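Local coordinates for capsule biosynthesis protein capD (Bacillus anthracis, PDB 3G9K) that cleaves the poly-gamma-D-glutamate capsule of the anthrax bacillus and, as a transpeptidase, joins it by an amide bond to meso-diaminopimelic acid of the peptidoglycan, at residues T80-R85 / Y216-R221; F135-S140 / E171-T176; G242-Q247 / R276-D281; M248-E253 / V300-I305. One frame throughout, in Å; residues are numbered along the deposited sequence.

Overall arrangement
The four contacts lie within one chain of the two-chain enzyme, a gamma-glutamyltransferase of the Ntn-hydrolase clan. Contact 1 pairs the inner strands 79-83 and 219-228 of a four-stranded antiparallel sheet and closes a largely helical excursion in which contact 2, a two-stranded ribbon, is nested; their centres stand 31 Å apart on opposite sides of the chain's centre. Contacts 3 and 4 follow later in the sequence and share helix 242-254, with centres only 9 Å apart. They touch directly: Asp281 OD2 lies 2.5 Å from Tyr304 OH, a probable hydrogen bond. Contact 2 is the remote one, 44 Å from contact 4 between centres. All four come within reach of the partner chain, contact 1 most extensively.

Contact 1: residues T80-R85 / Y216-R221; sequences TFIDYR and YKVEVR
Asp83 OD2 is gripped by two nitrogens of Arg221, NH2 at 2.9 Å and NE at 3.0 Å, in a side-on salt bridge that converges on one oxygen. The oxygen lies in the guanidinium plane, but the carboxylate is turned 60° against that plane: NE meets OD2 on its anti lone pair, whereas NH2 comes from above the carboxylate plane. Asp83 OD1 accepts from Arg85 N, closing an Asx turn, and also meets Arg55 of the partner chain in a salt bridge.

The strands themselves run antiparallel, Phe81-Arg221 and Asp83-Glu219 forming hydrogen-bonded pairs; Asp83 N reaches Glu219 O at 2.7 Å. On the face of Ile82 and Val220, Ile82 CG2 presses on Val218 CG1 at 3.3 Å, tighter than usual for carbon atoms, while Ile82 CD1 lies alongside Val220 CG2 at 3.8 Å. Past the end of strand 79-83, Tyr216 OH donates to Arg85 O at 2.7 Å. Its CG stands anti to the backbone N (chi1 -178°), sending the ring across so that Arg85 O sits in plane at the ring edge.

With both carboxylate oxygens engaged by arginine, Asp83 is probably kept ionised, and its charge couples the strand pair to the partner chain.

Contact 2: residues F135-S140 / E171-T176; sequences FKVDDS and ETLIQT
Strands 135-136 and 172-173 form a short antiparallel ladder in which Phe135 and Leu173 are the hydrogen-bonded pair and Lys136 and Thr172 the non-hydrogen-bonded one, their CA atoms 4.5 Å apart. The two bonds of the first pair are unequal. Leu173 N reaches Phe135 O at 2.9 Å, whereas Phe135 N meets Leu173 O at a longer 3.2 Å. A third bond, Val137 N to Glu171 O at 2.8 Å, is nearly straight at 172° and carries the pairing one residue past the strand.

The side chains of Phe135 and Leu173 lie side by side on the buried face, pointing the same way. Phe135 places CG between its backbone N and carbonyl carbon (chi1 72°), which brings the ring back toward Leu173, Phe135 CE2 lying 3.9 Å from Leu173 CD2. Gln175 approaches the ring edge, near its plane, with NE2; that amide nitrogen is hydrogen-bonded to Val57 O, so its position is fixed from beyond the ribbon. Val137 crosses Leu173 at about a right angle, CG1 standing 3.6 Å from Leu173 CB. Leu141 of helix 139-152 touches both Phe135 and Leu173 and covers this apolar side, while Lys136 and Thr172 occupy the exposed one.

Each strand leads after two residues into a helix, with Asp138 and Gln175 at the N-cap positions and Asp138 OD1 accepting from Leu141 N. The two-stranded antiparallel ribbon, its strands about 35 residues apart in sequence, ties the start of helix 139-152 to that of helix 176-188.

Contact 3: residues G242-Q247 / R276-D281; sequences GVTLLQ and RIAYQD
Thr244 and Gln247, three residues apart on helix 242-254, face Ala278, Tyr279 and Asp281 of helix 264-284 in an antiparallel helix-helix packing, with local axes 9.3 Å apart at closest approach and 151° between their directions. The methyl Thr244 CG2 touches two neighbours: Ala278 CB at 4.0 Å and Tyr279 CD2 at 4.1 Å. Thr244 meets the tyrosine at about a right angle, its methyl approaching the ring obliquely. With chi1 at -57°, Thr244 OG1 lies beside the backbone N and meets a bridging water, which leaves CG2 anti to the N and directed at the other helix.

Tyr279 starts away from helix 242-254, yet its ring returns close enough to meet the threonine. Beyond the helix pair it stacks on Phe59 of the partner chain, and its OH is hydrogen-bonded to Asn80 O of that chain, so the ring spans the interface between the chains.

Gln247 runs extended beyond CG and crosses Asp281 at about a right angle, with the amide and carboxylate planes 88° apart. Its NE2 is 3.5 Å from Asp281 OD2. This is not a hydrogen bond; NE2 is bonded to Met299 O and OD2 to Tyr304 OH. The other end of the amide, OE1, lies over Ala278 CB.

Thr244 CA and Ala278 CA are the nearest pair, 5.8 Å apart, consistent with the small side chain of Ala278. Polar linkage between the segments passes through the one water: it accepts from Thr244 OG1 at 2.7 Å and donates to Gln247 OE1 at 2.7 Å and to Ala278 O at 3.0 Å.

Contact 4: residues M248-E253 / V300-I305; sequences MLKLAE and VSDKYI
Lys250 of helix 242-254 folds over the start of helix 302-306, a short helix with Ser301 at its N-cap, OG accepting from Tyr304 N; Ser301 OG is also hydrogen-bonded to Lys298 O. The packed part of the contact is apolar. Ile305 points toward the first helix and crosses Lys250 at about a right angle, bringing CG1 to 3.8 Å from Lys250 CB. Leu251 adds a looser touch, its CD2 4.2 Å from Ile305 CG2. Helix 264-284 covers Leu251 through Ile274.

Toward the exposed Asp302 the contact turns polar. The side chain of Lys250 bends twice, at chi3 (77°) and chi4 (76°), which carries Lys250 CD past Val300 O at 3.2 Å and swings the ammonium to the carboxylate. Lys250 NZ forms a salt bridge with Asp302 OD1 at 2.7 Å, reaching it on the syn side but 35° out of the carboxylate plane. NZ also donates to Asn227 O of strand 219-228, so the ammonium is tied to the sheet as well as to the short helix. A water also bridges: it accepts from Lys250 NZ at 3.0 Å and donates to Val300 O at 2.6 Å.

Contact 1: residues T80-R85 / Y216-R221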
loop_
_atom_site.group_PDB
_atom_site.type_symbol
_atom_site.label_atom_id
_atom_site.label_comp_id
_atom_site.label_asym_id
_atom_site.label_seq_id
_atom_site.Cartn_x
_atom_site.Cartn_y
_atom_site.Cartn_z
ATOM N N THR A 80 -5.211 15.967 2.349
ATOM C CA THR A 80 -6.440 15.168 2.334
ATOM C C THR A 80 -6.100 13.692 2.423
ATOM O O THR A 80 -5.103 13.244 1.847
ATOM C CB THR A 80 -7.230 15.332 1.014
ATOM O OG1 THR A 80 -7.322 16.716 0.630
ATOM C CG2 THR A 80 -8.637 14.758 1.170
ATOM N N PHE A 81 -6.937 12.949 3.119
ATOM C CA PHE A 81 -6.862 11.498 3.116
ATOM C C PHE A 81 -8.211 10.924 2.656
ATOM O O PHE A 81 -9.236 11.223 3.242
ATOM C CB PHE A 81 -6.518 10.917 4.495
ATOM C CG PHE A 81 -6.318 9.436 4.450
ATOM C CD1 PHE A 81 -5.108 8.913 4.036
ATOM C CD2 PHE A 81 -7.350 8.573 4.721
ATOM C CE1 PHE A 81 -4.925 7.538 3.927
ATOM C CE2 PHE A 81 -7.161 7.196 4.613
ATOM C CZ PHE A 81 -5.934 6.697 4.227
ATOM N N ILE A 82 -8.227 10.150 1.573
ATOM C CA ILE A 82 -9.467 9.497 1.172
ATOM C C ILE A 82 -9.449 7.992 1.554
ATOM O O ILE A 82 -8.577 7.234 1.126
ATOM C CB ILE A 82 -9.755 9.659 -0.312
ATOM C CG1 ILE A 82 -9.503 11.097 -0.759
ATOM C CG2 ILE A 82 -11.180 9.177 -0.604
ATOM C CD1 ILE A 82 -10.190 12.104 0.116
ATOM N N ASP A 83 -10.409 7.608 2.382
ATOM C CA ASP A 83 -10.583 6.258 2.869
ATOM C C ASP A 83 -11.618 5.522 2.001
ATOM O O ASP A 83 -12.825 5.772 2.112
ATOM C CB ASP A 83 -11.049 6.310 4.337
ATOM C CG ASP A 83 -11.218 4.909 4.958
ATOM O OD1 ASP A 83 -11.316 3.906 4.214
ATOM O OD2 ASP A 83 -11.197 4.785 6.198
ATOM N N TYR A 84 -11.151 4.600 1.155
ATOM C CA TYR A 84 -12.044 3.749 0.360
ATOM C C TYR A 84 -11.824 2.249 0.687
ATOM O O TYR A 84 -11.888 1.363 -0.161
ATOM C CB TYR A 84 -11.922 4.071 -1.143
ATOM C CG TYR A 84 -10.470 4.175 -1.641
ATOM C CD1 TYR A 84 -9.846 3.114 -2.256
ATOM C CD2 TYR A 84 -9.749 5.338 -1.478
ATOM C CE1 TYR A 84 -8.544 3.211 -2.679
ATOM C CE2 TYR A 84 -8.455 5.437 -1.881
ATOM C CZ TYR A 84 -7.854 4.376 -2.512
ATOM O OH TYR A 84 -6.536 4.497 -2.904
ATOM N N ARG A 85 -11.644 1.992 1.972
ATOM C CA ARG A 85 -11.542 0.681 2.479
ATOM C C ARG A 85 -12.926 0.041 2.419
ATOM O O ARG A 85 -13.944 0.744 2.552
ATOM C CB ARG A 85 -11.031 0.775 3.913
ATOM C CG ARG A 85 -10.657 -0.522 4.520
ATOM C CD ARG A 85 -9.685 -0.306 5.692
ATOM N NE ARG A 85 -9.455 -1.554 6.412
ATOM C CZ ARG A 85 -8.716 -2.559 5.952
ATOM N NH1 ARG A 85 -8.122 -2.497 4.760
ATOM N NH2 ARG A 85 -8.560 -3.640 6.702
ATOM N N TYR A 216 -22.539 1.715 -0.388
ATOM C CA TYR A 216 -21.151 1.985 -0.083
ATOM C C TYR A 216 -20.879 3.486 -0.145
ATOM O O TYR A 216 -21.286 4.144 -1.090
ATOM C CB TYR A 216 -20.199 1.269 -1.050
ATOM C CG TYR A 216 -18.755 1.561 -0.619
ATOM C CD1 TYR A 216 -18.052 2.647 -1.123
ATOM C CD2 TYR A 216 -18.139 0.779 0.375
ATOM C CE1 TYR A 216 -16.753 2.936 -0.696
ATOM C CE2 TYR A 216 -16.831 1.069 0.811
ATOM C CZ TYR A 216 -16.159 2.146 0.287
ATOM O OH TYR A 216 -14.894 2.458 0.726
ATOM N N LYS A 217 -20.164 4.006 0.852
ATOM C CA LYS A 217 -19.729 5.414 0.874
ATOM C C LYS A 217 -18.255 5.558 1.253
ATOM O O LYS A 217 -17.783 4.931 2.218
ATOM C CB LYS A 217 -20.554 6.214 1.878
ATOM C CG LYS A 217 -22.043 6.333 1.499
ATOM C CD LYS A 217 -22.251 7.017 0.135
ATOM C CE LYS A 217 -23.697 6.908 -0.354
ATOM N NZ LYS A 217 -23.780 6.907 -1.852
ATOM N N VAL A 218 -17.546 6.372 0.480
ATOM C CA VAL A 218 -16.177 6.798 0.819
ATOM C C VAL A 218 -16.177 7.701 2.049
ATOM O O VAL A 218 -17.171 8.362 2.312
ATOM C CB VAL A 218 -15.535 7.562 -0.352
ATOM C CG1 VAL A 218 -14.205 8.069 0.034
ATOM C CG2 VAL A 218 -15.409 6.653 -1.547
ATOM N N GLU A 219 -15.086 7.697 2.798
ATOM C CA GLU A 219 -14.883 8.691 3.868
ATOM C C GLU A 219 -13.675 9.572 3.557
ATOM O O GLU A 219 -12.615 9.061 3.141
ATOM C CB GLU A 219 -14.733 7.991 5.206
ATOM C CG GLU A 219 -15.961 7.133 5.578
ATOM C CD GLU A 219 -17.230 7.972 5.884
ATOM O OE1 GLU A 219 -17.085 9.162 6.214
ATOM O OE2 GLU A 219 -18.372 7.453 5.758
ATOM N N VAL A 220 -13.863 10.886 3.710
ATOM C CA VAL A 220 -12.793 11.879 3.594
ATOM C C VAL A 220 -12.371 12.189 5.017
ATOM O O VAL A 220 -13.219 12.381 5.881
ATOM C CB VAL A 220 -13.252 13.126 2.827
ATOM C CG1 VAL A 220 -12.155 14.177 2.749
ATOM C CG2 VAL A 220 -13.713 12.711 1.444
ATOM N N ARG A 221 -11.060 12.118 5.275
ATOM C CA ARG A 221 -10.523 12.230 6.627
ATOM C C ARG A 221 -9.361 13.204 6.581
ATOM O O ARG A 221 -8.795 13.453 5.516
ATOM C CB ARG A 221 -10.070 10.877 7.165
ATOM C CG ARG A 221 -11.108 9.768 7.111
ATOM C CD ARG A 221 -10.635 8.545 7.909
ATOM N NE ARG A 221 -11.444 7.345 7.675
ATOM C CZ ARG A 221 -12.627 7.092 8.222
ATOM N NH1 ARG A 221 -13.173 7.946 9.096
ATOM N NH2 ARG A 221 -13.278 5.969 7.908
#

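Contact 2: residues F135-S140 / E171-T176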
loop_
_atom_site.group_PDB
_atom_site.type_symbol
_atom_site.label_atom_id
_atom_site.label_comp_id
_atom_site.label_asym_id
_atom_site.label_seq_id
_atom_site.Cartn_x
_atom_site.Cartn_y
_atom_site.Cartn_z
ATOM N N PHE A 135 -1.180 -8.316 -21.244
ATOM C CA PHE A 135 0.143 -7.873 -20.801
ATOM C C PHE A 135 0.994 -9.104 -20.509
ATOM O O PHE A 135 0.471 -10.183 -20.293
ATOM C CB PHE A 135 0.035 -7.010 -19.540
ATOM C CG PHE A 135 -0.319 -7.783 -18.328
ATOM C CD1 PHE A 135 0.663 -8.164 -17.408
ATOM C CD2 PHE A 135 -1.628 -8.144 -18.090
ATOM C CE1 PHE A 135 0.342 -8.896 -16.287
ATOM C CE2 PHE A 135 -1.954 -8.873 -16.972
ATOM C CZ PHE A 135 -0.960 -9.275 -16.083
ATOM N N LYS A 136 2.311 -8.943 -20.536
ATOM C CA LYS A 136 3.216 -10.072 -20.333
ATOM C C LYS A 136 3.322 -10.376 -18.860
ATOM O O LYS A 136 3.686 -9.496 -18.070
ATOM C CB LYS A 136 4.611 -9.768 -20.895
ATOM C CG LYS A 136 4.774 -10.227 -22.363
ATOM C CD LYS A 136 6.269 -10.188 -22.812
ATOM C CE LYS A 136 7.139 -11.267 -22.104
ATOM N NZ LYS A 136 8.628 -11.077 -22.207
ATOM N N VAL A 137 3.008 -11.605 -18.476
ATOM C CA VAL A 137 3.077 -11.942 -17.060
ATOM C C VAL A 137 4.550 -12.034 -16.659
ATOM O O VAL A 137 5.411 -12.333 -17.492
ATOM C CB VAL A 137 2.210 -13.195 -16.654
ATOM C CG1 VAL A 137 1.011 -13.388 -17.589
ATOM C CG2 VAL A 137 3.005 -14.441 -16.566
ATOM N N ASP A 138 4.831 -11.691 -15.408
ATOM C CA ASP A 138 6.182 -11.762 -14.857
ATOM C C ASP A 138 6.335 -12.935 -13.904
ATOM O O ASP A 138 5.370 -13.642 -13.588
ATOM C CB ASP A 138 6.565 -10.448 -14.149
ATOM C CG ASP A 138 5.632 -10.072 -13.011
ATOM O OD1 ASP A 138 4.678 -10.796 -12.700
ATOM O OD2 ASP A 138 5.843 -9.003 -12.424
ATOM N N ASP A 139 7.564 -13.124 -13.434
ATOM C CA ASP A 139 7.882 -14.199 -12.502
ATOM C C ASP A 139 7.101 -14.125 -11.196
ATOM O O ASP A 139 6.782 -15.156 -10.615
ATOM C CB ASP A 139 9.390 -14.216 -12.225
ATOM C CG ASP A 139 10.204 -14.551 -13.475
ATOM O OD1 ASP A 139 10.151 -15.719 -13.940
ATOM O OD2 ASP A 139 10.884 -13.634 -14.007
ATOM N N SER A 140 6.790 -12.923 -10.734
ATOM C CA SER A 140 6.103 -12.775 -9.458
ATOM C C SER A 140 4.603 -13.165 -9.508
ATOM O O SER A 140 4.054 -13.703 -8.546
ATOM C CB SER A 140 6.226 -11.345 -8.991
ATOM O OG SER A 140 5.779 -10.484 -10.037
ATOM N N GLU A 171 4.357 -15.044 -20.773
ATOM C CA GLU A 171 3.121 -15.316 -21.514
ATOM C C GLU A 171 2.216 -14.095 -21.451
ATOM O O GLU A 171 2.293 -13.332 -20.496
ATOM C CB GLU A 171 2.395 -16.540 -20.930
ATOM C CG GLU A 171 3.138 -17.856 -21.133
ATOM C CD GLU A 171 3.056 -18.344 -22.567
ATOM O OE1 GLU A 171 1.946 -18.722 -22.997
ATOM O OE2 GLU A 171 4.097 -18.355 -23.262
ATOM N N THR A 172 1.376 -13.910 -22.463
ATOM C CA THR A 172 0.414 -12.810 -22.475
ATOM C C THR A 172 -0.882 -13.234 -21.779
ATOM O O THR A 172 -1.514 -14.222 -22.167
ATOM C CB THR A 172 0.101 -12.344 -23.894
ATOM O OG1 THR A 172 1.294 -11.834 -24.490
ATOM C CG2 THR A 172 -0.976 -11.253 -23.902
ATOM N N LEU A 173 -1.234 -12.523 -20.714
ATOM C CA LEU A 173 -2.518 -12.746 -20.050
ATOM C C LEU A 173 -3.527 -11.719 -20.507
ATOM O O LEU A 173 -3.312 -10.514 -20.302
ATOM C CB LEU A 173 -2.327 -12.635 -18.541
ATOM C CG LEU A 173 -3.587 -12.688 -17.677
ATOM C CD1 LEU A 173 -4.366 -14.002 -17.889
ATOM C CD2 LEU A 173 -3.170 -12.463 -16.237
ATOM N N ILE A 174 -4.620 -12.218 -21.097
ATOM C CA ILE A 174 -5.749 -11.450 -21.601
ATOM C C ILE A 174 -6.933 -11.679 -20.638
ATOM O O ILE A 174 -7.175 -12.812 -20.212
ATOM C CB ILE A 174 -6.204 -11.873 -23.026
ATOM C CG1 ILE A 174 -5.115 -11.507 -24.075
ATOM C CG2 ILE A 174 -7.513 -11.192 -23.351
ATOM C CD1 ILE A 174 -5.265 -12.192 -25.545
ATOM N N GLN A 175 -7.586 -10.582 -20.245
ATOM C CA GLN A 175 -8.682 -10.585 -19.237
ATOM C C GLN A 175 -9.967 -9.931 -19.782
ATOM O O GLN A 175 -10.347 -8.806 -19.400
ATOM C CB GLN A 175 -8.224 -9.898 -17.918
ATOM C CG GLN A 175 -7.135 -10.650 -17.152
ATOM C CD GLN A 175 -6.661 -9.942 -15.915
ATOM O OE1 GLN A 175 -7.126 -10.207 -14.806
ATOM N NE2 GLN A 175 -5.713 -9.041 -16.099
ATOM N N THR A 176 -10.636 -10.673 -20.665
ATOM C CA THR A 176 -11.833 -10.238 -21.347
ATOM C C THR A 176 -13.019 -9.873 -20.462
ATOM O O THR A 176 -13.618 -8.827 -20.665
ATOM C CB THR A 176 -12.257 -11.284 -22.353
ATOM O OG1 THR A 176 -11.180 -11.429 -23.289
ATOM C CG2 THR A 176 -13.534 -10.861 -23.071
#

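Contact 3: residues G242-Q247 / R276-D281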
loop_
_atom_site.group_PDB
_atom_site.type_symbol
_atom_site.label_atom_id
_atom_site.label_comp_id
_atom_site.label_asym_id
_atom_site.label_seq_id
_atom_site.Cartn_x
_atom_site.Cartn_y
_atom_site.Cartn_z
ATOM N N GLY A 242 -1.199 5.109 10.630
ATOM C CA GLY A 242 -0.204 6.167 10.616
ATOM C C GLY A 242 0.189 6.640 12.009
ATOM O O GLY A 242 1.342 6.973 12.226
ATOM N N VAL A 243 -0.756 6.675 12.945
ATOM C CA VAL A 243 -0.403 7.015 14.349
ATOM C C VAL A 243 0.698 6.079 14.909
ATOM O O VAL A 243 1.693 6.530 15.475
ATOM C CB VAL A 243 -1.626 7.003 15.292
ATOM C CG1 VAL A 243 -1.157 7.091 16.758
ATOM C CG2 VAL A 243 -2.612 8.144 14.947
ATOM N N THR A 244 0.530 4.783 14.708
ATOM C CA THR A 244 1.492 3.792 15.181
ATOM C C THR A 244 2.858 4.001 14.546
ATOM O O THR A 244 3.860 3.928 15.217
ATOM C CB THR A 244 0.986 2.373 14.904
ATOM O OG1 THR A 244 -0.287 2.194 15.528
ATOM C CG2 THR A 244 1.954 1.315 15.439
ATOM N N LEU A 245 2.891 4.258 13.243
ATOM C CA LEU A 245 4.161 4.459 12.544
ATOM C C LEU A 245 4.884 5.686 13.067
ATOM O O LEU A 245 6.078 5.626 13.365
ATOM C CB LEU A 245 3.913 4.603 11.035
ATOM C CG LEU A 245 5.063 5.135 10.187
ATOM C CD1 LEU A 245 6.370 4.356 10.387
ATOM C CD2 LEU A 245 4.603 5.115 8.713
ATOM N N LEU A 246 4.152 6.788 13.230
ATOM C CA LEU A 246 4.752 8.039 13.700
ATOM C C LEU A 246 5.221 8.002 15.181
ATOM O O LEU A 246 6.253 8.562 15.528
ATOM C CB LEU A 246 3.753 9.189 13.532
ATOM C CG LEU A 246 4.263 10.527 13.003
ATOM C CD1 LEU A 246 3.230 11.629 13.242
ATOM C CD2 LEU A 246 5.646 10.903 13.452
ATOM N N GLN A 247 4.423 7.389 16.039
ATOM C CA GLN A 247 4.862 7.056 17.388
ATOM C C GLN A 247 6.200 6.295 17.416
ATOM O O GLN A 247 7.115 6.653 18.180
ATOM C CB GLN A 247 3.798 6.207 18.093
ATOM C CG GLN A 247 2.547 6.967 18.458
ATOM C CD GLN A 247 1.458 6.071 19.025
ATOM O OE1 GLN A 247 1.487 4.844 18.856
ATOM N NE2 GLN A 247 0.485 6.688 19.733
ATOM N N ARG A 276 6.531 -2.933 20.303
ATOM C CA ARG A 276 5.494 -3.481 21.187
ATOM C C ARG A 276 4.862 -2.366 22.030
ATOM O O ARG A 276 3.669 -2.379 22.239
ATOM C CB ARG A 276 5.978 -4.676 22.014
ATOM C CG ARG A 276 6.988 -4.377 23.054
ATOM C CD ARG A 276 6.870 -5.302 24.288
ATOM N NE ARG A 276 7.815 -4.770 25.265
ATOM C CZ ARG A 276 9.086 -5.152 25.388
ATOM N NH1 ARG A 276 9.574 -6.158 24.680
ATOM N NH2 ARG A 276 9.872 -4.556 26.276
ATOM N N ILE A 277 5.630 -1.358 22.429
ATOM C CA ILE A 277 5.027 -0.194 23.086
ATOM C C ILE A 277 3.929 0.398 22.202
ATOM O O ILE A 277 2.788 0.523 22.612
ATOM C CB ILE A 277 6.045 0.917 23.398
ATOM C CG1 ILE A 277 6.997 0.476 24.517
ATOM C CG2 ILE A 277 5.319 2.172 23.852
ATOM C CD1 ILE A 277 8.190 1.415 24.738
ATOM N N ALA A 278 4.284 0.737 20.969
ATOM C CA ALA A 278 3.332 1.358 20.060
ATOM C C ALA A 278 2.160 0.432 19.719
ATOM O O ALA A 278 1.014 0.879 19.691
ATOM C CB ALA A 278 4.036 1.822 18.800
ATOM N N TYR A 279 2.437 -0.847 19.455
ATOM C CA TYR A 279 1.365 -1.797 19.132
ATOM C C TYR A 279 0.411 -1.945 20.310
ATOM O O TYR A 279 -0.805 -2.041 20.126
ATOM C CB TYR A 279 1.906 -3.168 18.749
ATOM C CG TYR A 279 2.396 -3.281 17.304
ATOM C CD1 TYR A 279 1.967 -4.331 16.488
ATOM C CD2 TYR A 279 3.282 -2.345 16.761
ATOM C CE1 TYR A 279 2.416 -4.451 15.181
ATOM C CE2 TYR A 279 3.737 -2.458 15.443
ATOM C CZ TYR A 279 3.312 -3.514 14.667
ATOM O OH TYR A 279 3.755 -3.635 13.363
ATOM N N GLN A 280 0.967 -1.954 21.520
ATOM C CA GLN A 280 0.142 -1.969 22.731
ATOM C C GLN A 280 -0.825 -0.784 22.771
ATOM O O GLN A 280 -2.044 -0.955 22.910
ATOM C CB GLN A 280 1.031 -1.948 23.974
ATOM C CG GLN A 280 1.670 -3.287 24.287
ATOM C CD GLN A 280 2.486 -3.256 25.565
ATOM O OE1 GLN A 280 2.572 -2.215 26.250
ATOM N NE2 GLN A 280 3.096 -4.391 25.898
ATOM N N ASP A 281 -0.261 0.413 22.649
ATOM C CA ASP A 281 -1.018 1.665 22.619
ATOM C C ASP A 281 -2.171 1.649 21.599
ATOM O O ASP A 281 -3.242 2.202 21.854
ATOM C CB ASP A 281 -0.060 2.822 22.291
ATOM C CG ASP A 281 -0.496 4.132 22.900
ATOM O OD1 ASP A 281 -0.078 4.420 24.037
ATOM O OD2 ASP A 281 -1.238 4.885 22.243
HETATM O O HOH W 1 -0.321 3.059 18.060
#

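Contact 4: residues M248-E253 / V300-I305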
loop_
_atom_site.group_PDB
_atom_site.type_symbol
_atom_site.label_atom_id
_atom_site.label_comp_id
_atom_site.label_asym_id
_atom_site.label_seq_id
_atom_site.Cartn_x
_atom_site.Cartn_y
_atom_site.Cartn_z
HETATM N N MSE A 248 6.290 5.270 16.612
HETATM C CA MSE A 248 7.509 4.470 16.506
HETATM C C MSE A 248 8.705 5.273 15.983
HETATM O O MSE A 248 9.817 5.129 16.495
HETATM C CB MSE A 248 7.278 3.234 15.643
HETATM C CG MSE A 248 6.463 2.145 16.315
HETATM SE SE MSE A 248 6.200 0.565 15.260
HETATM C CE MSE A 248 8.029 0.080 14.904
ATOM N N LEU A 249 8.476 6.082 14.948
ATOM C CA LEU A 249 9.520 6.967 14.442
ATOM C C LEU A 249 9.988 7.920 15.547
ATOM O O LEU A 249 11.184 8.102 15.725
ATOM C CB LEU A 249 9.032 7.776 13.239
ATOM C CG LEU A 249 8.767 7.006 11.925
ATOM C CD1 LEU A 249 8.046 7.918 10.940
ATOM C CD2 LEU A 249 10.072 6.434 11.287
ATOM N N LYS A 250 9.031 8.530 16.254
ATOM C CA LYS A 250 9.345 9.499 17.306
ATOM C C LYS A 250 10.030 8.830 18.509
ATOM O O LYS A 250 11.030 9.354 19.017
ATOM C CB LYS A 250 8.105 10.272 17.711
ATOM C CG LYS A 250 7.610 11.228 16.645
ATOM C CD LYS A 250 6.419 12.017 17.134
ATOM C CE LYS A 250 6.854 13.136 18.095
ATOM N NZ LYS A 250 7.472 14.314 17.417
ATOM N N LEU A 251 9.519 7.679 18.933
ATOM C CA LEU A 251 10.218 6.821 19.898
ATOM C C LEU A 251 11.666 6.469 19.495
ATOM O O LEU A 251 12.568 6.515 20.335
ATOM C CB LEU A 251 9.405 5.546 20.157
ATOM C CG LEU A 251 8.173 5.710 21.079
ATOM C CD1 LEU A 251 7.191 4.527 20.987
ATOM C CD2 LEU A 251 8.664 5.909 22.532
ATOM N N ALA A 252 11.901 6.103 18.222
ATOM C CA ALA A 252 13.247 5.757 17.758
ATOM C C ALA A 252 14.182 6.970 17.742
ATOM O O ALA A 252 15.361 6.856 18.073
ATOM C CB ALA A 252 13.180 5.084 16.370
ATOM N N GLU A 253 13.650 8.133 17.358
ATOM C CA GLU A 253 14.380 9.393 17.455
ATOM C C GLU A 253 14.818 9.686 18.907
ATOM O O GLU A 253 15.994 9.953 19.171
ATOM C CB GLU A 253 13.514 10.548 16.955
ATOM C CG GLU A 253 14.129 11.925 17.178
ATOM C CD GLU A 253 13.428 13.033 16.434
ATOM O OE1 GLU A 253 12.233 12.863 16.047
ATOM O OE2 GLU A 253 14.080 14.088 16.261
ATOM N N VAL A 300 0.233 11.532 18.550
ATOM C CA VAL A 300 1.590 11.560 17.945
ATOM C C VAL A 300 2.410 12.786 18.411
ATOM O O VAL A 300 3.500 13.086 17.875
ATOM C CB VAL A 300 1.481 11.542 16.403
ATOM C CG1 VAL A 300 0.802 10.257 15.940
ATOM C CG2 VAL A 300 0.701 12.753 15.923
ATOM N N SER A 301 1.872 13.499 19.406
ATOM C CA SER A 301 2.505 14.691 19.965
ATOM C C SER A 301 3.706 14.322 20.831
ATOM O O SER A 301 3.729 13.257 21.452
ATOM C CB SER A 301 1.483 15.471 20.827
ATOM O OG SER A 301 1.135 14.732 21.993
ATOM N N ASP A 302 4.690 15.214 20.896
ATOM C CA ASP A 302 5.855 14.998 21.770
ATOM C C ASP A 302 5.450 14.608 23.194
ATOM O O ASP A 302 6.077 13.741 23.811
ATOM C CB ASP A 302 6.757 16.236 21.823
ATOM C CG ASP A 302 7.511 16.477 20.532
ATOM O OD1 ASP A 302 7.879 15.489 19.863
ATOM O OD2 ASP A 302 7.754 17.661 20.189
ATOM N N LYS A 303 4.387 15.229 23.701
ATOM C CA LYS A 303 3.955 14.981 25.081
ATOM C C LYS A 303 3.299 13.613 25.244
ATOM O O LYS A 303 3.476 12.949 26.267
ATOM C CB LYS A 303 3.027 16.100 25.580
ATOM C CG LYS A 303 3.783 17.310 26.208
ATOM C CD LYS A 303 2.977 17.940 27.348
ATOM C CE LYS A 303 3.562 19.273 27.845
ATOM N NZ LYS A 303 2.953 19.701 29.151
ATOM N N TYR A 304 2.557 13.172 24.234
ATOM C CA TYR A 304 1.998 11.827 24.277
ATOM C C TYR A 304 3.115 10.782 24.211
ATOM O O TYR A 304 3.105 9.829 24.987
ATOM C CB TYR A 304 0.996 11.597 23.144
ATOM C CG TYR A 304 0.210 10.316 23.298
ATOM C CD1 TYR A 304 -1.037 10.319 23.904
ATOM C CD2 TYR A 304 0.726 9.102 22.870
ATOM C CE1 TYR A 304 -1.759 9.159 24.058
ATOM C CE2 TYR A 304 0.020 7.935 23.026
ATOM C CZ TYR A 304 -1.226 7.962 23.621
ATOM O OH TYR A 304 -1.950 6.793 23.771
ATOM N N ILE A 305 4.056 10.966 23.279
ATOM C CA ILE A 305 5.220 10.070 23.149
ATOM C C ILE A 305 6.024 10.028 24.470
ATOM O O ILE A 305 6.497 8.960 24.878
ATOM C CB ILE A 305 6.144 10.449 21.938
ATOM C CG1 ILE A 305 5.651 9.786 20.633
ATOM C CG2 ILE A 305 7.575 9.979 22.159
ATOM C CD1 ILE A 305 4.271 10.192 20.205
HETATM O O HOH W 2 4.688 14.933 16.469
#